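Local structure of 3,6-diketocamphane 1,6-monooxygenase (Pseudomonas putida, 4UWM) at residues Lys137-Met142 with Lys164-Ala168; Lys269-Met273 with Leu311-Asp316; Pro276-Phe281 with Ala348-Tyr352. The protein uses reduced FMN and oxygen to convert a diketone derived from (-)-camphor into its lactone, as the oxygenating component of a Baeyer-Villiger monooxygenase. All blocks are in the same frame, centred on the assembly; numbering follows the deposited sequence.

Contact 1: Lys137-Met142 with Lys164-Ala168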
loop_
_atom_site.group_PDB
_atom_site.type_symbol
_atom_site.label_atom_id
_atom_site.label_comp_id
_atom_site.label_asym_id
_atom_site.label_seq_id
_atom_site.Cartn_x
_atom_site.Cartn_y
_atom_site.Cartn_z
ATOM N N LYS A 137 -22.836 -10.846 -11.244
ATOM C CA LYS A 137 -22.527 -10.286 -9.933
ATOM C C LYS A 137 -23.062 -8.857 -9.805
ATOM O O LYS A 137 -23.104 -8.113 -10.783
ATOM C CB LYS A 137 -21.010 -10.310 -9.704
ATOM C CG LYS A 137 -20.372 -11.664 -9.955
ATOM C CD LYS A 137 -18.949 -11.725 -9.423
ATOM C CE LYS A 137 -18.206 -12.938 -9.982
ATOM N NZ LYS A 137 -16.863 -13.114 -9.368
ATOM N N ASN A 138 -23.450 -8.463 -8.601
ATOM C CA ASN A 138 -23.957 -7.119 -8.388
ATOM C C ASN A 138 -22.980 -6.278 -7.556
ATOM O O ASN A 138 -22.744 -6.573 -6.380
ATOM C CB ASN A 138 -25.310 -7.178 -7.696
ATOM C CG ASN A 138 -25.928 -5.814 -7.519
ATOM O OD1 ASN A 138 -25.673 -5.121 -6.539
ATOM N ND2 ASN A 138 -26.760 -5.420 -8.475
ATOM N N LEU A 139 -22.447 -5.211 -8.148
ATOM C CA LEU A 139 -21.415 -4.402 -7.474
ATOM C C LEU A 139 -21.886 -3.812 -6.148
ATOM O O LEU A 139 -21.154 -3.853 -5.176
ATOM C CB LEU A 139 -20.855 -3.305 -8.389
ATOM C CG LEU A 139 -20.025 -3.789 -9.593
ATOM C CD1 LEU A 139 -19.868 -2.681 -10.618
ATOM C CD2 LEU A 139 -18.661 -4.326 -9.180
ATOM N N ASN A 140 -23.109 -3.292 -6.090
ATOM C CA ASN A 140 -23.627 -2.709 -4.830
ATOM C C ASN A 140 -23.810 -3.735 -3.709
ATOM O O ASN A 140 -23.563 -3.431 -2.538
ATOM C CB ASN A 140 -24.920 -1.915 -5.075
ATOM C CG ASN A 140 -24.686 -0.652 -5.904
ATOM O OD1 ASN A 140 -23.666 0.048 -5.762
ATOM N ND2 ASN A 140 -25.628 -0.353 -6.774
ATOM N N ASP A 141 -24.238 -4.945 -4.071
ATOM C CA ASP A 141 -24.325 -6.049 -3.109
ATOM C C ASP A 141 -22.923 -6.435 -2.610
ATOM O O ASP A 141 -22.733 -6.713 -1.424
ATOM C CB ASP A 141 -24.965 -7.286 -3.739
ATOM C CG ASP A 141 -26.449 -7.108 -4.038
ATOM O OD1 ASP A 141 -27.080 -6.176 -3.493
ATOM O OD2 ASP A 141 -26.986 -7.931 -4.820
ATOM N N MET A 142 -21.958 -6.454 -3.532
ATOM C CA MET A 142 -20.541 -6.632 -3.175
ATOM C C MET A 142 -20.062 -5.586 -2.170
ATOM O O MET A 142 -19.432 -5.945 -1.170
ATOM C CB MET A 142 -19.644 -6.685 -4.417
ATOM C CG MET A 142 -19.955 -7.868 -5.285
ATOM S SD MET A 142 -18.990 -8.006 -6.789
ATOM C CE MET A 142 -17.507 -8.818 -6.188
ATOM N N LYS A 164 -21.872 -14.567 -0.157
ATOM C CA LYS A 164 -22.089 -14.777 -1.582
ATOM C C LYS A 164 -20.811 -14.497 -2.373
ATOM O O LYS A 164 -20.543 -15.124 -3.419
ATOM C CB LYS A 164 -23.232 -13.889 -2.093
ATOM C CG LYS A 164 -23.835 -14.375 -3.402
ATOM C CD LYS A 164 -24.685 -13.318 -4.083
ATOM C CE LYS A 164 -25.062 -13.777 -5.480
ATOM N NZ LYS A 164 -25.908 -12.764 -6.164
ATOM N N TYR A 165 -20.015 -13.558 -1.872
ATOM C CA TYR A 165 -18.849 -13.094 -2.616
ATOM C C TYR A 165 -17.516 -13.429 -1.958
ATOM O O TYR A 165 -16.510 -13.640 -2.655
ATOM C CB TYR A 165 -18.973 -11.586 -2.870
ATOM C CG TYR A 165 -20.189 -11.230 -3.705
ATOM C CD1 TYR A 165 -20.238 -11.571 -5.056
ATOM C CD2 TYR A 165 -21.280 -10.556 -3.150
ATOM C CE1 TYR A 165 -21.345 -11.264 -5.828
ATOM C CE2 TYR A 165 -22.402 -10.246 -3.924
ATOM C CZ TYR A 165 -22.413 -10.603 -5.263
ATOM O OH TYR A 165 -23.484 -10.316 -6.084
ATOM N N TRP A 166 -17.490 -13.456 -0.630
ATOM C CA TRP A 166 -16.260 -13.823 0.076
ATOM C C TRP A 166 -16.494 -14.725 1.275
ATOM O O TRP A 166 -17.543 -14.667 1.906
ATOM C CB TRP A 166 -15.541 -12.580 0.616
ATOM C CG TRP A 166 -15.126 -11.604 -0.429
ATOM C CD1 TRP A 166 -14.019 -11.662 -1.220
ATOM C CD2 TRP A 166 -15.819 -10.400 -0.794
ATOM N NE1 TRP A 166 -13.970 -10.571 -2.047
ATOM C CE2 TRP A 166 -15.053 -9.771 -1.802
ATOM C CE3 TRP A 166 -16.997 -9.785 -0.349
ATOM C CZ2 TRP A 166 -15.429 -8.561 -2.393
ATOM C CZ3 TRP A 166 -17.378 -8.553 -0.948
ATOM C CH2 TRP A 166 -16.586 -7.968 -1.958
ATOM N N ASP A 167 -15.469 -15.496 1.620
ATOM C CA ASP A 167 -15.372 -16.074 2.961
ATOM C C ASP A 167 -14.383 -15.247 3.783
ATOM O O ASP A 167 -13.315 -14.886 3.292
ATOM C CB ASP A 167 -14.885 -17.521 2.876
ATOM C CG ASP A 167 -15.855 -18.407 2.137
ATOM O OD1 ASP A 167 -17.072 -18.177 2.241
ATOM O OD2 ASP A 167 -15.395 -19.309 1.427
ATOM N N ALA A 168 -14.731 -14.957 5.028
ATOM C CA ALA A 168 -13.871 -14.169 5.894
ATOM C C ALA A 168 -14.235 -14.405 7.342
ATOM O O ALA A 168 -15.313 -14.894 7.640
ATOM C CB ALA A 168 -14.027 -12.687 5.558
HETATM O O HOH W 1 -25.803 -10.078 -5.288
#
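Met142, in the first turn of helix 139-155, and Tyr165, in the loop before strand 167-170, have their CA atoms 6.7 Å apart, the nearest CA pair between the two segments. The Met142 side chain crosses the Tyr165 ring at about a right angle. Its CG lies 3.4 Å from the ring centroid, almost exactly on the ring normal, as a CH-pi contact. SD also lies over the face, 4.4 Å from the centroid, and makes a Met-aromatic contact. A bend at chi3 (84°) brings CE near CD1 of the ring. Lys164 CB covers the opposite face, toward the rim.

The hydroxyl end of the ring is held by polar partners. Asn138 N donates to Tyr165 OH over 3.1 Å, nearly straight at 173°. A water bridges Tyr165 OH and Asp141 OD2, donating to the carboxylate. It also accepts from Lys164 NZ in one of the two modelled conformers of that lysine. Asp141 OD1 has a salt bridge to Arg144.

Trp166 comes in edge-on: its CZ3 is 3.3 Å from Met142 O, near the indole plane. Glu145 OE2 accepts from the backbone N of both Tyr165 and Trp166. Across the dimer interface, Lys137 NZ pairs with Asp167 of the second subunit in a salt bridge. Asn138 is the N-cap, its OD1 accepting from Asp141 N at 2.9 Å. The arrangement is a capped helix start packed against the turn of the 159-162/167-170 beta hairpin.

Contact 2: Lys269-Met273 with Leu311-Asp316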
loop_
_atom_site.group_PDB
_atom_site.type_symbol
_atom_site.label_atom_id
_atom_site.label_comp_id
_atom_site.label_asym_id
_atom_site.label_seq_id
_atom_site.Cartn_x
_atom_site.Cartn_y
_atom_site.Cartn_z
ATOM N N LYS A 269 -8.162 33.961 -14.365
ATOM C CA LYS A 269 -8.793 33.443 -15.575
ATOM C C LYS A 269 -7.757 33.009 -16.614
ATOM O O LYS A 269 -7.894 31.938 -17.206
ATOM C CB LYS A 269 -9.788 34.457 -16.171
ATOM C CG LYS A 269 -10.398 34.016 -17.493
ATOM C CD LYS A 269 -11.582 34.865 -17.927
ATOM C CE LYS A 269 -12.037 34.430 -19.313
ATOM N NZ LYS A 269 -13.396 34.925 -19.662
ATOM N N ARG A 270 -6.732 33.839 -16.826
ATOM C CA ARG A 270 -5.716 33.552 -17.840
ATOM C C ARG A 270 -4.917 32.294 -17.495
ATOM O O ARG A 270 -4.654 31.470 -18.366
ATOM C CB ARG A 270 -4.776 34.743 -18.046
ATOM C CG ARG A 270 -3.942 34.640 -19.318
ATOM C CD ARG A 270 -2.879 35.728 -19.391
ATOM N NE ARG A 270 -1.951 35.667 -18.264
ATOM C CZ ARG A 270 -1.040 34.714 -18.086
ATOM N NH1 ARG A 270 -0.925 33.718 -18.960
ATOM N NH2 ARG A 270 -0.252 34.752 -17.021
ATOM N N LEU A 271 -4.543 32.149 -16.228
ATOM C CA LEU A 271 -3.793 30.981 -15.773
ATOM C C LEU A 271 -4.587 29.675 -15.943
ATOM O O LEU A 271 -4.016 28.638 -16.293
ATOM C CB LEU A 271 -3.320 31.179 -14.328
ATOM C CG LEU A 271 -2.129 32.137 -14.142
ATOM C CD1 LEU A 271 -1.987 32.557 -12.687
ATOM C CD2 LEU A 271 -0.814 31.586 -14.679
ATOM N N VAL A 272 -5.897 29.752 -15.714
ATOM C CA VAL A 272 -6.807 28.630 -15.949
ATOM C C VAL A 272 -6.905 28.326 -17.436
ATOM O O VAL A 272 -6.673 27.194 -17.856
ATOM C CB VAL A 272 -8.228 28.899 -15.379
ATOM C CG1 VAL A 272 -9.208 27.809 -15.800
ATOM C CG2 VAL A 272 -8.201 29.034 -13.871
ATOM N N MET A 273 -7.238 29.338 -18.236
ATOM C CA MET A 273 -7.419 29.159 -19.679
ATOM C C MET A 273 -6.164 28.632 -20.361
ATOM O O MET A 273 -6.239 27.791 -21.269
ATOM C CB MET A 273 -7.817 30.482 -20.360
ATOM C CG MET A 273 -9.136 31.092 -19.920
ATOM S SD MET A 273 -10.600 30.157 -20.373
ATOM C CE MET A 273 -10.542 30.191 -22.165
ATOM N N LEU A 311 -15.027 25.837 -22.657
ATOM C CA LEU A 311 -14.084 26.132 -21.585
ATOM C C LEU A 311 -14.344 27.487 -20.932
ATOM O O LEU A 311 -14.480 27.572 -19.712
ATOM C CB LEU A 311 -12.640 26.038 -22.098
ATOM C CG LEU A 311 -11.488 26.335 -21.138
ATOM C CD1 LEU A 311 -11.597 25.537 -19.841
ATOM C CD2 LEU A 311 -10.167 26.053 -21.840
ATOM N N GLU A 312 -14.435 28.537 -21.749
ATOM C CA GLU A 312 -14.636 29.883 -21.232
ATOM C C GLU A 312 -15.951 30.026 -20.475
ATOM O O GLU A 312 -16.011 30.718 -19.458
ATOM C CB GLU A 312 -14.541 30.931 -22.356
ATOM C CG GLU A 312 -14.636 32.367 -21.860
ATOM C CD GLU A 312 -14.139 33.389 -22.867
ATOM O OE1 GLU A 312 -14.336 33.189 -24.086
ATOM O OE2 GLU A 312 -13.548 34.399 -22.426
ATOM N N PHE A 313 -16.998 29.358 -20.954
ATOM C CA PHE A 313 -18.246 29.326 -20.209
ATOM C C PHE A 313 -18.029 28.780 -18.789
ATOM O O PHE A 313 -18.498 29.368 -17.805
ATOM C CB PHE A 313 -19.317 28.508 -20.931
ATOM C CG PHE A 313 -20.464 28.122 -20.039
ATOM C CD1 PHE A 313 -21.398 29.073 -19.633
ATOM C CD2 PHE A 313 -20.589 26.817 -19.564
ATOM C CE1 PHE A 313 -22.444 28.729 -18.786
ATOM C CE2 PHE A 313 -21.633 26.469 -18.718
ATOM C CZ PHE A 313 -22.562 27.425 -18.328
ATOM N N LEU A 314 -17.324 27.653 -18.699
ATOM C CA LEU A 314 -17.024 27.011 -17.415
ATOM C C LEU A 314 -16.191 27.933 -16.532
ATOM O O LEU A 314 -16.515 28.144 -15.368
ATOM C CB LEU A 314 -16.314 25.657 -17.631
ATOM C CG LEU A 314 -17.109 24.524 -18.291
ATOM C CD1 LEU A 314 -16.238 23.296 -18.516
ATOM C CD2 LEU A 314 -18.342 24.146 -17.476
ATOM N N VAL A 315 -15.142 28.516 -17.100
ATOM C CA VAL A 315 -14.287 29.439 -16.349
ATOM C C VAL A 315 -15.052 30.651 -15.814
ATOM O O VAL A 315 -14.826 31.080 -14.678
ATOM C CB VAL A 315 -13.066 29.874 -17.187
ATOM C CG1 VAL A 315 -12.151 30.777 -16.386
ATOM C CG2 VAL A 315 -12.294 28.653 -17.654
ATOM N N ASP A 316 -15.976 31.177 -16.617
ATOM C CA ASP A 316 -16.733 32.385 -16.259
ATOM C C ASP A 316 -17.913 32.170 -15.300
ATOM O O ASP A 316 -18.226 33.045 -14.490
ATOM C CB ASP A 316 -17.236 33.085 -17.530
ATOM C CG ASP A 316 -16.119 33.731 -18.329
ATOM O OD1 ASP A 316 -15.133 34.200 -17.730
ATOM O OD2 ASP A 316 -16.228 33.778 -19.570
#
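Lys269 NZ is gripped by two carboxylates of helix 311-317. It donates to Glu312 OE2 at 2.8 Å and to Asp316 OD1 at 2.7 Å. A weak third bond goes to Asp316 OD2 at 3.1 Å. Glu312 offers the anti lone pair of OE2, away from its other oxygen. Asp316 OD1 uses its syn lone pair, on the side of OD2. Glu312 and Asp316 stand one helical turn apart, so a single ammonium group can serve both. This shared positive charge would be expected to ease the repulsion between the two acids.

The lysine reaches them with a fully extended chain. Its CG points away from the backbone N (chi1 176°), and on the way it passes Val315, with Lys269 CG 3.8 Å from Val315 CG1. The aliphatic part of the chain thus joins the apolar packing before its end meets the acids.

Away from the ion pairs the contact is apolar. Val272 and Val315 meet tip to tip, with Val272 CG1 3.7 Å from Val315 CG2. In one of its two modelled conformers Met273 is bent at chi2 and chi3, and its SD touches the same Val315 CG2 at 3.5 Å. In that conformer it runs past Leu311 in the opposite direction, and its CE ends 4.1 Å from Glu312 CB. On the inner side Val272 touches Phe260 of strand 254-261 and Ile277 of the next helix.

The segment axes approach to 10.7 Å at 141° between their directions, so the two segments run in broadly opposite directions, well off antiparallel. This is helix-to-helix packing in the outer layer of a TIM barrel, with a salt-bridge network along its rim, away from the FMN site.

Contact 3: Pro276-Phe281 with Ala348-Tyr352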
loop_
_atom_site.group_PDB
_atom_site.type_symbol
_atom_site.label_atom_id
_atom_site.label_comp_id
_atom_site.label_asym_id
_atom_site.label_seq_id
_atom_site.Cartn_x
_atom_site.Cartn_y
_atom_site.Cartn_z
ATOM N N PRO A 276 -2.543 24.087 -17.011
ATOM C CA PRO A 276 -2.908 22.669 -16.822
ATOM C C PRO A 276 -4.419 22.404 -16.744
ATOM O O PRO A 276 -4.885 21.433 -17.323
ATOM C CB PRO A 276 -2.262 22.335 -15.483
ATOM C CG PRO A 276 -1.025 23.171 -15.472
ATOM C CD PRO A 276 -1.414 24.474 -16.137
ATOM N N ILE A 277 -5.156 23.252 -16.037
ATOM C CA ILE A 277 -6.615 23.087 -15.880
ATOM C C ILE A 277 -7.337 23.195 -17.226
ATOM O O ILE A 277 -8.036 22.273 -17.638
ATOM C CB ILE A 277 -7.192 24.046 -14.815
ATOM C CG1 ILE A 277 -6.489 23.820 -13.477
ATOM C CG2 ILE A 277 -8.711 23.922 -14.691
ATOM C CD1 ILE A 277 -6.679 24.908 -12.439
ATOM N N GLY A 278 -7.119 24.299 -17.944
ATOM C CA GLY A 278 -7.717 24.456 -19.263
ATOM C C GLY A 278 -7.317 23.360 -20.216
ATOM O O GLY A 278 -8.134 22.918 -21.015
ATOM N N TYR A 279 -6.060 22.913 -20.131
ATOM C CA TYR A 279 -5.568 21.814 -20.969
ATOM C C TYR A 279 -6.341 20.497 -20.743
ATOM O O TYR A 279 -6.766 19.828 -21.697
ATOM C CB TYR A 279 -4.052 21.584 -20.769
ATOM C CG TYR A 279 -3.523 20.469 -21.634
ATOM C CD1 TYR A 279 -3.278 20.669 -22.997
ATOM C CD2 TYR A 279 -3.320 19.190 -21.111
ATOM C CE1 TYR A 279 -2.826 19.633 -23.805
ATOM C CE2 TYR A 279 -2.873 18.154 -21.909
ATOM C CZ TYR A 279 -2.618 18.385 -23.255
ATOM O OH TYR A 279 -2.167 17.359 -24.043
ATOM N N CYS A 280 -6.507 20.133 -19.473
ATOM C CA CYS A 280 -7.191 18.880 -19.113
ATOM C C CYS A 280 -8.649 18.939 -19.576
ATOM O O CYS A 280 -9.136 18.030 -20.250
ATOM C CB CYS A 280 -7.129 18.666 -17.602
ATOM S SG CYS A 280 -7.970 17.155 -17.058
ATOM N N PHE A 281 -9.328 20.030 -19.234
ATOM C CA PHE A 281 -10.722 20.229 -19.648
ATOM C C PHE A 281 -10.923 20.205 -21.148
ATOM O O PHE A 281 -11.798 19.503 -21.633
ATOM C CB PHE A 281 -11.312 21.495 -19.036
ATOM C CG PHE A 281 -11.901 21.275 -17.675
ATOM C CD1 PHE A 281 -13.221 20.870 -17.539
ATOM C CD2 PHE A 281 -11.128 21.431 -16.532
ATOM C CE1 PHE A 281 -13.774 20.654 -16.289
ATOM C CE2 PHE A 281 -11.673 21.214 -15.276
ATOM C CZ PHE A 281 -13.000 20.827 -15.155
ATOM N N ALA A 348 -7.151 18.763 -7.724
ATOM C CA ALA A 348 -5.739 18.957 -8.034
ATOM C C ALA A 348 -5.483 18.672 -9.506
ATOM O O ALA A 348 -5.991 17.685 -10.061
ATOM C CB ALA A 348 -4.852 18.087 -7.144
ATOM N N HIS A 349 -4.718 19.549 -10.155
ATOM C CA HIS A 349 -4.362 19.324 -11.553
ATOM C C HIS A 349 -2.857 19.157 -11.768
ATOM O O HIS A 349 -2.080 19.339 -10.849
ATOM C CB HIS A 349 -4.967 20.418 -12.437
ATOM C CG HIS A 349 -6.381 20.132 -12.800
ATOM N ND1 HIS A 349 -6.722 19.352 -13.882
ATOM C CD2 HIS A 349 -7.537 20.427 -12.166
ATOM C CE1 HIS A 349 -8.036 19.232 -13.936
ATOM N NE2 HIS A 349 -8.554 19.886 -12.914
ATOM N N ASP A 350 -2.454 18.790 -12.976
ATOM C CA ASP A 350 -1.062 18.442 -13.222
ATOM C C ASP A 350 -0.176 19.693 -13.355
ATOM O O ASP A 350 0.112 20.140 -14.472
ATOM C CB ASP A 350 -0.933 17.552 -14.461
ATOM C CG ASP A 350 0.464 16.985 -14.636
ATOM O OD1 ASP A 350 1.396 17.440 -13.965
ATOM O OD2 ASP A 350 0.619 16.079 -15.453
ATOM N N TYR A 351 0.247 20.208 -12.203
ATOM C CA TYR A 351 1.174 21.332 -12.076
ATOM C C TYR A 351 2.568 20.901 -11.645
ATOM O O TYR A 351 3.382 21.712 -11.163
ATOM C CB TYR A 351 0.630 22.320 -11.055
ATOM C CG TYR A 351 -0.269 23.367 -11.647
ATOM C CD1 TYR A 351 0.264 24.528 -12.229
ATOM C CD2 TYR A 351 -1.651 23.222 -11.608
ATOM C CE1 TYR A 351 -0.567 25.506 -12.764
ATOM C CE2 TYR A 351 -2.488 24.191 -12.138
ATOM C CZ TYR A 351 -1.940 25.333 -12.704
ATOM O OH TYR A 351 -2.783 26.275 -13.226
ATOM N N TYR A 352 2.851 19.620 -11.841
ATOM C CA TYR A 352 4.101 19.038 -11.396
ATOM C C TYR A 352 5.330 19.758 -11.985
ATOM O O TYR A 352 6.326 19.917 -11.278
ATOM C CB TYR A 352 4.155 17.575 -11.799
ATOM C CG TYR A 352 5.382 16.818 -11.347
ATOM C CD1 TYR A 352 5.782 16.805 -10.008
ATOM C CD2 TYR A 352 6.128 16.083 -12.260
ATOM C CE1 TYR A 352 6.886 16.075 -9.594
ATOM C CE2 TYR A 352 7.235 15.361 -11.855
ATOM C CZ TYR A 352 7.596 15.343 -10.522
ATOM O OH TYR A 352 8.689 14.601 -10.134
HETATM O O HOH W 2 -4.438 26.057 -15.119
#
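Pro276 and Tyr351 pack tightly. The proline ring lies over one face of the tyrosine ring, its CG 3.5 Å from the centroid and 7° off the normal, a CH-pi contact. Pro276 CB and CG also press on Asp350 O, with CB at 3.4 Å. That carbonyl lies in an inverse gamma turn centred on Asp350. Ile277 fills the angle between two rings: its CG1 is 3.8 Å from His349 CG and also lies at the edge of the Tyr351 ring. Cys280 belongs to the tight part too. Its SG is turned anti to the backbone N (chi1 179°), which sets it in the plane of the His349 ring, at the edge, 3.8 Å from His349 CE1.

The looser side begins at His349 NE2. Phe281 CE2 comes only to 4.1 Å from this atom, at an oblique angle. NE2 is hydrogen-bonded to a triethylene glycol molecule, probably from the crystallisation liquor, and the His349 side chain is about 7 Å from that of His10, which binds FMN. At the other end a water bridges the two segments: it accepts from Ile277 N at 3.0 Å and makes a short contact with Tyr351 OH.

Tyr351 stacks on Trp358 of helix 356-369 and touches Trp25 of helix 19-35. The loop after strand 343-347 is thus wedged between helix 276-291 and the helices 19-35 and 356-369.

How the contacts relate
Contact 1 comes first along the chain. It closes a short loop, helix 139-155 and its hairpin, between barrel strands 105-108 and 198-202. Contacts 2 and 3 follow after strand 254-261, on the opposite side of the chain's centre, and their segments alternate. Contact 2 opens on helix 265-274, contact 3 opens on helix 276-291, then contact 2 closes at helix 311-317 and contact 3 after strand 343-347. Their centres are about 12 Å apart and they touch: Leu314 CD1 lies 4.0 Å from Phe281 CD1. Together they tie three outer helices to the loop after strand 343-347. Contact 1 stays about 24 Å from contact 3 at the nearest atoms.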